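PDB 6D25: alpha-L-arabinosidase from Xanthomonas axonopodis pv. citri, which probably releases alpha-L-arabinofuranosyl groups from arabinoxylans by hydrolysis, coping with internal di-substitutions, as a trimeric GH51 arabinofuranosidase. Local coordinates for residues Gln290-Thr295 with Ala352-Asp357; Tyr395-Leu400 with His512-Leu517; Val29-Thr34 with Pro427-Ser432. All blocks are in the same frame, centred on the assembly; numbering follows the deposited sequence.

Contact 1: Gln290-Thr295 with Ala352-Asp357; sequences QTLSRT and ASLNFD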
loop_
_atom_site.group_PDB
_atom_site.type_symbol
_atom_site.label_atom_id
_atom_site.label_comp_id
_atom_site.label_asym_id
_atom_site.label_seq_id
_atom_site.Cartn_x
_atom_site.Cartn_y
_atom_site.Cartn_z
ATOM N N GLN A 290 32.233 27.181 -11.163
ATOM C CA GLN A 290 31.666 25.838 -11.122
ATOM C C GLN A 290 30.221 25.890 -10.571
ATOM O O GLN A 290 29.353 25.200 -11.076
ATOM C CB GLN A 290 32.514 24.866 -10.290
ATOM C CG GLN A 290 32.108 23.402 -10.566
ATOM C CD GLN A 290 32.062 22.386 -9.439
ATOM O OE1 GLN A 290 31.217 21.458 -9.478
ATOM N NE2 GLN A 290 32.992 22.511 -8.474
ATOM N N THR A 291 29.996 26.680 -9.533
ATOM C CA THR A 291 28.671 26.803 -8.949
ATOM C C THR A 291 27.676 27.384 -9.967
ATOM O O THR A 291 26.560 26.887 -10.118
ATOM C CB THR A 291 28.711 27.671 -7.682
ATOM O OG1 THR A 291 29.654 27.118 -6.777
ATOM C CG2 THR A 291 27.370 27.774 -7.017
ATOM N N LEU A 292 28.079 28.445 -10.668
ATOM C CA LEU A 292 27.196 29.070 -11.614
ATOM C C LEU A 292 26.940 28.143 -12.817
ATOM O O LEU A 292 25.831 28.081 -13.338
ATOM C CB LEU A 292 27.783 30.426 -12.041
ATOM C CG LEU A 292 28.009 31.432 -10.913
ATOM C CD1 LEU A 292 28.458 32.779 -11.470
ATOM C CD2 LEU A 292 26.744 31.594 -10.056
ATOM N N SER A 293 27.975 27.437 -13.267
ATOM C CA SER A 293 27.836 26.461 -14.342
ATOM C C SER A 293 26.805 25.394 -13.948
ATOM O O SER A 293 25.873 25.058 -14.722
ATOM C CB SER A 293 29.153 25.840 -14.665
ATOM O OG SER A 293 29.033 24.932 -15.747
ATOM N N ARG A 294 26.944 24.862 -12.751
ATOM C CA ARG A 294 26.010 23.860 -12.278
ATOM C C ARG A 294 24.591 24.424 -12.167
ATOM O O ARG A 294 23.639 23.701 -12.483
ATOM C CB ARG A 294 26.467 23.261 -10.947
ATOM C CG ARG A 294 27.510 22.172 -11.157
ATOM C CD ARG A 294 28.062 21.640 -9.864
ATOM N NE ARG A 294 28.970 20.504 -10.044
ATOM C CZ ARG A 294 28.594 19.228 -9.949
ATOM N NH1 ARG A 294 29.489 18.284 -10.163
ATOM N NH2 ARG A 294 27.341 18.912 -9.626
ATOM N N THR A 295 24.431 25.668 -11.732
ATOM C CA THR A 295 23.062 26.164 -11.525
ATOM C C THR A 295 22.362 26.325 -12.888
ATOM O O THR A 295 21.163 26.123 -13.007
ATOM C CB THR A 295 23.025 27.420 -10.647
ATOM O OG1 THR A 295 21.815 27.402 -9.873
ATOM C CG2 THR A 295 23.044 28.693 -11.454
ATOM N N ALA A 352 20.306 32.690 -7.421
ATOM C CA ALA A 352 18.875 33.027 -7.450
ATOM C C ALA A 352 18.516 33.826 -8.705
ATOM O O ALA A 352 17.503 33.522 -9.345
ATOM C CB ALA A 352 18.498 33.758 -6.183
ATOM N N SER A 353 19.308 34.846 -9.085
ATOM C CA SER A 353 18.933 35.670 -10.243
ATOM C C SER A 353 18.947 34.821 -11.516
ATOM O O SER A 353 18.027 34.956 -12.352
ATOM C CB SER A 353 19.776 36.926 -10.410
ATOM O OG SER A 353 21.116 36.578 -10.680
ATOM N N LEU A 354 19.889 33.920 -11.635
ATOM C CA LEU A 354 19.961 33.101 -12.861
ATOM C C LEU A 354 18.756 32.155 -12.957
ATOM O O LEU A 354 18.204 31.946 -14.041
ATOM C CB LEU A 354 21.276 32.334 -12.896
ATOM C CG LEU A 354 22.541 33.180 -12.959
ATOM C CD1 LEU A 354 23.761 32.298 -12.807
ATOM C CD2 LEU A 354 22.603 33.948 -14.250
ATOM N N ASN A 355 18.338 31.592 -11.836
ATOM C CA ASN A 355 17.195 30.709 -11.808
ATOM C C ASN A 355 15.899 31.463 -12.124
ATOM O O ASN A 355 15.084 30.975 -12.931
ATOM C CB ASN A 355 17.108 29.922 -10.511
ATOM C CG ASN A 355 18.005 28.711 -10.545
ATOM O OD1 ASN A 355 17.588 27.640 -11.008
ATOM N ND2 ASN A 355 19.246 28.855 -10.051
ATOM N N PHE A 356 15.708 32.638 -11.537
ATOM C CA PHE A 356 14.528 33.461 -11.891
ATOM C C PHE A 356 14.499 33.807 -13.391
ATOM O O PHE A 356 13.440 33.727 -14.014
ATOM C CB PHE A 356 14.484 34.734 -11.067
ATOM C CG PHE A 356 14.322 34.517 -9.583
ATOM C CD1 PHE A 356 13.592 33.445 -9.081
ATOM C CD2 PHE A 356 14.803 35.455 -8.689
ATOM C CE1 PHE A 356 13.356 33.311 -7.717
ATOM C CE2 PHE A 356 14.562 35.309 -7.329
ATOM C CZ PHE A 356 13.875 34.227 -6.852
ATOM N N ASP A 357 15.656 34.135 -13.950
ATOM C CA ASP A 357 15.738 34.402 -15.390
ATOM C C ASP A 357 15.232 33.172 -16.150
ATOM O O ASP A 357 14.375 33.275 -17.040
ATOM C CB ASP A 357 17.160 34.756 -15.821
ATOM C CG ASP A 357 17.727 36.084 -15.313
ATOM O OD1 ASP A 357 16.930 36.941 -14.785
ATOM O OD2 ASP A 357 19.010 36.265 -15.439
HETATM O O HOH W 1 19.367 25.642 -10.654
#

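Contact 2: Tyr395-Leu400 with His512-Leu517; sequences YHVFAL and HSIVML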
loop_
_atom_site.group_PDB
_atom_site.type_symbol
_atom_site.label_atom_id
_atom_site.label_comp_id
_atom_site.label_asym_id
_atom_site.label_seq_id
_atom_site.Cartn_x
_atom_site.Cartn_y
_atom_site.Cartn_z
ATOM N N TYR A 395 17.707 36.666 -0.166
ATOM C CA TYR A 395 16.518 37.455 0.178
ATOM C C TYR A 395 16.413 38.688 -0.708
ATOM O O TYR A 395 15.327 39.015 -1.222
ATOM C CB TYR A 395 16.560 37.882 1.643
ATOM C CG TYR A 395 15.445 38.789 2.089
ATOM C CD1 TYR A 395 15.511 40.164 1.965
ATOM C CD2 TYR A 395 14.294 38.263 2.656
ATOM C CE1 TYR A 395 14.474 40.991 2.366
ATOM C CE2 TYR A 395 13.261 39.078 3.092
ATOM C CZ TYR A 395 13.351 40.452 2.961
ATOM O OH TYR A 395 12.308 41.234 3.403
ATOM N N HIS A 396 17.536 39.392 -0.845
ATOM C CA HIS A 396 17.556 40.641 -1.602
ATOM C C HIS A 396 17.259 40.370 -3.075
ATOM O O HIS A 396 16.680 41.236 -3.737
ATOM C CB HIS A 396 18.888 41.358 -1.425
ATOM C CG HIS A 396 19.116 41.799 -0.019
ATOM N ND1 HIS A 396 18.179 42.537 0.694
ATOM C CD2 HIS A 396 20.160 41.609 0.824
ATOM C CE1 HIS A 396 18.667 42.830 1.885
ATOM N NE2 HIS A 396 19.849 42.217 2.005
ATOM N N VAL A 397 17.613 39.202 -3.596
ATOM C CA VAL A 397 17.261 38.906 -4.991
ATOM C C VAL A 397 15.740 38.665 -5.119
ATOM O O VAL A 397 15.106 39.163 -6.076
ATOM C CB VAL A 397 18.072 37.734 -5.551
ATOM C CG1 VAL A 397 17.732 37.520 -7.026
ATOM C CG2 VAL A 397 19.566 37.959 -5.402
ATOM N N PHE A 398 15.138 37.962 -4.173
ATOM C CA PHE A 398 13.656 37.846 -4.142
ATOM C C PHE A 398 13.020 39.241 -4.106
ATOM O O PHE A 398 12.042 39.481 -4.840
ATOM C CB PHE A 398 13.182 36.991 -2.962
ATOM C CG PHE A 398 13.274 35.505 -3.217
ATOM C CD1 PHE A 398 14.489 34.854 -3.273
ATOM C CD2 PHE A 398 12.120 34.756 -3.436
ATOM C CE1 PHE A 398 14.555 33.494 -3.523
ATOM C CE2 PHE A 398 12.186 33.397 -3.687
ATOM C CZ PHE A 398 13.388 32.768 -3.728
ATOM N N ALA A 399 13.579 40.146 -3.286
ATOM C CA ALA A 399 13.081 41.525 -3.211
ATOM C C ALA A 399 13.236 42.227 -4.574
ATOM O O ALA A 399 12.300 42.830 -5.055
ATOM C CB ALA A 399 13.795 42.309 -2.133
ATOM N N LEU A 400 14.400 42.124 -5.206
ATOM C CA LEU A 400 14.647 42.829 -6.489
ATOM C C LEU A 400 13.679 42.332 -7.564
ATOM O O LEU A 400 13.293 43.109 -8.408
ATOM C CB LEU A 400 16.081 42.611 -6.984
ATOM C CG LEU A 400 17.153 43.439 -6.250
ATOM C CD1 LEU A 400 18.558 43.094 -6.752
ATOM C CD2 LEU A 400 16.916 44.941 -6.316
ATOM N N HIS A 512 30.580 40.504 -11.172
ATOM C CA HIS A 512 29.901 39.813 -10.091
ATOM C C HIS A 512 28.759 40.668 -9.496
ATOM O O HIS A 512 28.723 40.941 -8.291
ATOM C CB HIS A 512 30.901 39.341 -9.034
ATOM C CG HIS A 512 31.722 40.394 -8.346
ATOM N ND1 HIS A 512 33.078 40.510 -8.573
ATOM C CD2 HIS A 512 31.423 41.293 -7.386
ATOM C CE1 HIS A 512 33.584 41.448 -7.787
ATOM N NE2 HIS A 512 32.596 41.967 -7.065
ATOM N N SER A 513 27.785 41.023 -10.341
ATOM C CA SER A 513 26.743 41.922 -9.909
ATOM C C SER A 513 25.418 41.538 -10.591
ATOM O O SER A 513 25.393 40.913 -11.658
ATOM C CB SER A 513 27.103 43.386 -10.181
ATOM O OG SER A 513 26.969 43.709 -11.554
ATOM N N ILE A 514 24.336 41.936 -9.920
ATOM C CA ILE A 514 23.002 41.841 -10.400
ATOM C C ILE A 514 22.388 43.238 -10.420
ATOM O O ILE A 514 22.431 43.914 -9.407
ATOM C CB ILE A 514 22.159 40.926 -9.493
ATOM C CG1 ILE A 514 22.772 39.533 -9.355
ATOM C CG2 ILE A 514 20.707 40.832 -9.971
ATOM C CD1 ILE A 514 22.300 38.817 -8.104
ATOM N N VAL A 515 21.786 43.640 -11.525
ATOM C CA VAL A 515 21.019 44.897 -11.532
ATOM C C VAL A 515 19.575 44.587 -11.955
ATOM O O VAL A 515 19.311 43.659 -12.727
ATOM C CB VAL A 515 21.640 45.968 -12.435
ATOM C CG1 VAL A 515 23.074 46.286 -12.020
ATOM C CG2 VAL A 515 21.604 45.571 -13.910
ATOM N N MET A 516 18.658 45.359 -11.393
ATOM C CA MET A 516 17.266 45.368 -11.781
ATOM C C MET A 516 16.926 46.800 -12.203
ATOM O O MET A 516 17.047 47.716 -11.403
ATOM C CB MET A 516 16.348 44.885 -10.661
ATOM C CG MET A 516 14.890 44.833 -11.046
ATOM S SD MET A 516 14.517 43.645 -12.360
ATOM C CE MET A 516 14.692 42.121 -11.445
ATOM N N LEU A 517 16.595 46.972 -13.472
ATOM C CA LEU A 517 16.342 48.270 -14.102
ATOM C C LEU A 517 14.849 48.458 -14.346
ATOM O O LEU A 517 14.174 47.509 -14.728
ATOM C CB LEU A 517 17.058 48.340 -15.445
ATOM C CG LEU A 517 18.551 48.031 -15.397
ATOM C CD1 LEU A 517 19.160 48.156 -16.783
ATOM C CD2 LEU A 517 19.258 48.961 -14.424
#

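Contact 3: Val29-Thr34 with Pro427-Ser432; sequences VKVNGT and PAVHGS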
loop_
_atom_site.group_PDB
_atom_site.type_symbol
_atom_site.label_atom_id
_atom_site.label_comp_id
_atom_site.label_asym_id
_atom_site.label_seq_id
_atom_site.Cartn_x
_atom_site.Cartn_y
_atom_site.Cartn_z
ATOM N N VAL A 29 34.206 43.476 -21.249
ATOM C CA VAL A 29 33.485 42.692 -22.261
ATOM C C VAL A 29 32.294 43.502 -22.853
ATOM O O VAL A 29 31.678 44.313 -22.136
ATOM C CB VAL A 29 33.108 41.404 -21.482
ATOM C CG1 VAL A 29 31.721 40.868 -21.694
ATOM C CG2 VAL A 29 34.164 40.335 -21.677
ATOM N N LYS A 30 31.936 43.272 -24.127
ATOM C CA LYS A 30 30.801 43.906 -24.754
ATOM C C LYS A 30 29.666 42.910 -24.979
ATOM O O LYS A 30 29.874 41.812 -25.539
ATOM C CB LYS A 30 31.225 44.475 -26.115
ATOM C CG LYS A 30 32.145 45.673 -25.995
ATOM C CD LYS A 30 33.158 45.787 -27.132
ATOM C CE LYS A 30 34.063 46.990 -26.943
ATOM N NZ LYS A 30 35.470 46.725 -27.345
ATOM N N VAL A 31 28.472 43.311 -24.601
ATOM C CA VAL A 31 27.279 42.486 -24.806
ATOM C C VAL A 31 26.247 43.359 -25.535
ATOM O O VAL A 31 25.990 44.501 -25.116
ATOM C CB VAL A 31 26.731 41.978 -23.455
ATOM C CG1 VAL A 31 25.456 41.172 -23.585
ATOM C CG2 VAL A 31 27.745 41.146 -22.714
ATOM N N ASN A 32 25.626 42.808 -26.571
ATOM C CA ASN A 32 24.572 43.472 -27.326
ATOM C C ASN A 32 23.286 42.675 -27.128
ATOM O O ASN A 32 23.324 41.465 -27.030
ATOM C CB ASN A 32 24.875 43.561 -28.827
ATOM C CG ASN A 32 26.100 44.416 -29.096
ATOM O OD1 ASN A 32 26.169 45.547 -28.621
ATOM N ND2 ASN A 32 27.104 43.872 -29.779
ATOM N N GLY A 33 22.158 43.334 -27.103
ATOM C CA GLY A 33 20.907 42.605 -26.930
ATOM C C GLY A 33 19.723 43.345 -27.536
ATOM O O GLY A 33 19.836 44.504 -27.940
ATOM N N THR A 34 18.594 42.637 -27.554
ATOM C CA THR A 34 17.350 43.163 -28.070
ATOM C C THR A 34 16.220 42.811 -27.099
ATOM O O THR A 34 16.096 41.644 -26.699
ATOM C CB THR A 34 17.063 42.604 -29.471
ATOM O OG1 THR A 34 18.164 42.960 -30.302
ATOM C CG2 THR A 34 15.823 43.193 -30.100
ATOM N N PRO A 427 27.922 31.847 -19.851
ATOM C CA PRO A 427 27.695 33.171 -20.441
ATOM C C PRO A 427 28.233 34.273 -19.512
ATOM O O PRO A 427 28.025 34.195 -18.310
ATOM C CB PRO A 427 26.164 33.279 -20.642
ATOM C CG PRO A 427 25.596 32.204 -19.744
ATOM C CD PRO A 427 26.641 31.110 -19.731
ATOM N N ALA A 428 28.921 35.274 -20.077
ATOM C CA ALA A 428 29.427 36.369 -19.294
ATOM C C ALA A 428 28.259 37.139 -18.635
ATOM O O ALA A 428 28.354 37.533 -17.479
ATOM C CB ALA A 428 30.259 37.279 -20.146
ATOM N N VAL A 429 27.189 37.362 -19.399
ATOM C CA VAL A 429 26.024 38.090 -18.904
ATOM C C VAL A 429 24.770 37.301 -19.254
ATOM O O VAL A 429 24.659 36.685 -20.328
ATOM C CB VAL A 429 25.962 39.513 -19.490
ATOM C CG1 VAL A 429 24.683 40.259 -19.109
ATOM C CG2 VAL A 429 27.187 40.340 -19.074
ATOM N N HIS A 430 23.850 37.325 -18.304
ATOM C CA HIS A 430 22.578 36.644 -18.408
ATOM C C HIS A 430 21.493 37.616 -17.942
ATOM O O HIS A 430 21.766 38.485 -17.118
ATOM C CB HIS A 430 22.613 35.407 -17.490
ATOM C CG HIS A 430 21.590 34.371 -17.777
ATOM N ND1 HIS A 430 20.298 34.437 -17.259
ATOM C CD2 HIS A 430 21.676 33.208 -18.459
ATOM C CE1 HIS A 430 19.638 33.353 -17.630
ATOM N NE2 HIS A 430 20.442 32.585 -18.377
ATOM N N GLY A 431 20.273 37.486 -18.466
ATOM C CA GLY A 431 19.239 38.451 -18.056
ATOM C C GLY A 431 17.845 38.003 -18.438
ATOM O O GLY A 431 17.683 36.926 -19.005
ATOM N N SER A 432 16.861 38.821 -18.094
ATOM C CA SER A 432 15.489 38.575 -18.451
ATOM C C SER A 432 14.749 39.911 -18.332
ATOM O O SER A 432 15.303 40.889 -17.824
ATOM C CB SER A 432 14.865 37.510 -17.548
ATOM O OG SER A 432 14.833 37.963 -16.199
#

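Contact 1: Gln290-Thr295 with Ala352-Asp357
Asn355 reaches Thr295 with its amide: ND2 donates to Thr295 OG1 at 3.0 Å, and the hydroxyl oxygen lies almost in the amide plane, 6° out of it. Asn355 CG sits beside its own backbone N (chi1 -82°), which holds the amide close to its helix, where ND2 also bonds to Val351 O. Thr295 OG1 in turn is hydrogen-bonded to Thr269 OG1, so each polar end has a second hold outside the pair. A bridging water closes the other half of the amide, donating to Asn355 OD1 at 2.7 Å and to Thr295 O at 3.0 Å. With ND2 and OD1 each given a matching partner, the amide is fixed against flipping.

This polar end is the tight part. Beside it the contact is looser and apolar. Leu354 CD1 rests against two methyls, Thr295 CG2 at 3.9 Å and Leu292 CD2 at 4.1 Å, its side chain crossing both at about a right angle. The backbones stay well apart, with axes 10.4 Å from each other, and on helix 285-312 Ser293 points away from helix 346-361 and is partly exposed.

The two helices, 285-312 and 346-361, follow successive strands 262-269 and 319-325 of the (beta/alpha)8 barrel and run nearly parallel, 20° apart, as neighbours on such a barrel do. Thr269, at the end of strand 262-269, bonds Thr295; Leu448 covers both leucines, His430 of strand 424-435 leans on Leu354, and Val397 of helix 393-400 packs against Ala352, Ser353 and Phe356.

Contact 2: Tyr395-Leu400 with His512-Leu517
With CG anti to the backbone N (chi1 -178°) and two further bends (chi2 64°, chi3 73°), Met516 folds its thioether back over the end of helix 393-400. CG and CE both approach Leu400 O from the same side, each 3.5 Å from it, and Met516 CB lies 4.3 Å from Leu400 CB. Ile514 turns CG1 to the side of its backbone N, which carries CD1 out to Val397 CG2 at 3.9 Å; the two side chains cross at about a right angle. Between these points Leu400 CD1 makes a more distant contact of 4.5 Å with Ile514 CG2.

Ile514 and Met516 lie on the same face of strand 513-519, with Val515 between them pointing away, so one strand face meets one helix face. The strand belongs to the beta-sandwich domain and is paired through its backbone with Asn447 and Leu445 along one edge and Leu473 and Gln471 along the other. Ser353 and Thr446 also border Ile514.

What the strand offers the helix is side chains: methyl and methylene groups meet hydrocarbon and one backbone carbonyl, without a hydrogen bond between the two segments, which is consistent with apolar burial, more than polar pairing, joining barrel and sandwich at this point.

Contact 3: Val29-Thr34 with Pro427-Ser432
Ser432 OG is gripped by two groups, the carboxylate oxygen OD1 of Asp357 and the hydroxyl of Tyr404. The same carboxylate holds His430, whose ND1 is hydrogen-bonded to Asp357 OD2, so one acid on helix 346-361 pins two alternate residues of strand 424-435 from the side turned away from strand 29-36. Nearer the apolar side, Val429 N is bonded to Thr416 OG1.

With its polar face held in this way, the strand presents Val429 to Val31. Both valines put CG1 anti to the backbone N (chi1 174° and 177°), which leaves each CG2 beside its N; these two methyls meet, Val31 CG2 to Val429 CG2 at 3.8 Å, with Val429 CB 4.0 Å from Val31 CG2. The side chains cross at a slant. Nearer the start of strand 29-36, Val29 CG1 touches Ala428 CB at 4.2 Å. Val29 is turned well off a staggered position (chi1 138°) and is partly exposed.

The contact is face-to-face packing of two layers of a beta sandwich, the jelly-roll-type domain that accompanies the barrel in GH51 enzymes: the CA atoms of Val31 and Val429, the nearest pair, are 7.5 Å apart, too far for strand pairing. Strand 29-36 is hydrogen-bonded instead to Thr455 and Ser457 of strand 454-461, to Ser453 just before it, and to Gln415 of strand 407-421. That last strand is long and broken, and also pairs with strand 424-435, linking the two layers through the backbone.

Ala428 has helical backbone angles, a break in the extended course of its strand that lets two successive residues, Ala428 and Val429, both turn toward strand 29-36.

The three contacts step from the barrel into the beta sandwich, their centres 13 to 16 Å apart. Contact 1 joins two barrel helices, contact 2 sets a third helix on strand 513-519, and contact 3 lies within the sandwich. Contacts 1 and 2 touch, Phe398 standing edge-to-face against Phe356. Contacts 1 and 3 meet through Asp357, which reaches Ser432 and His430, and through Leu354 against His430, so helix 346-361 faces both domains. Contacts 2 and 3 do not touch, yet both reach the same mixed sheet, by strand 513-519 in one and strands 29-36 and 424-435 in the other. Along the chain, contact 1 closes before contact 2 opens and is nested inside contact 3, which crosses contact 2; the sandwich thus combines N-terminal and C-terminal strands.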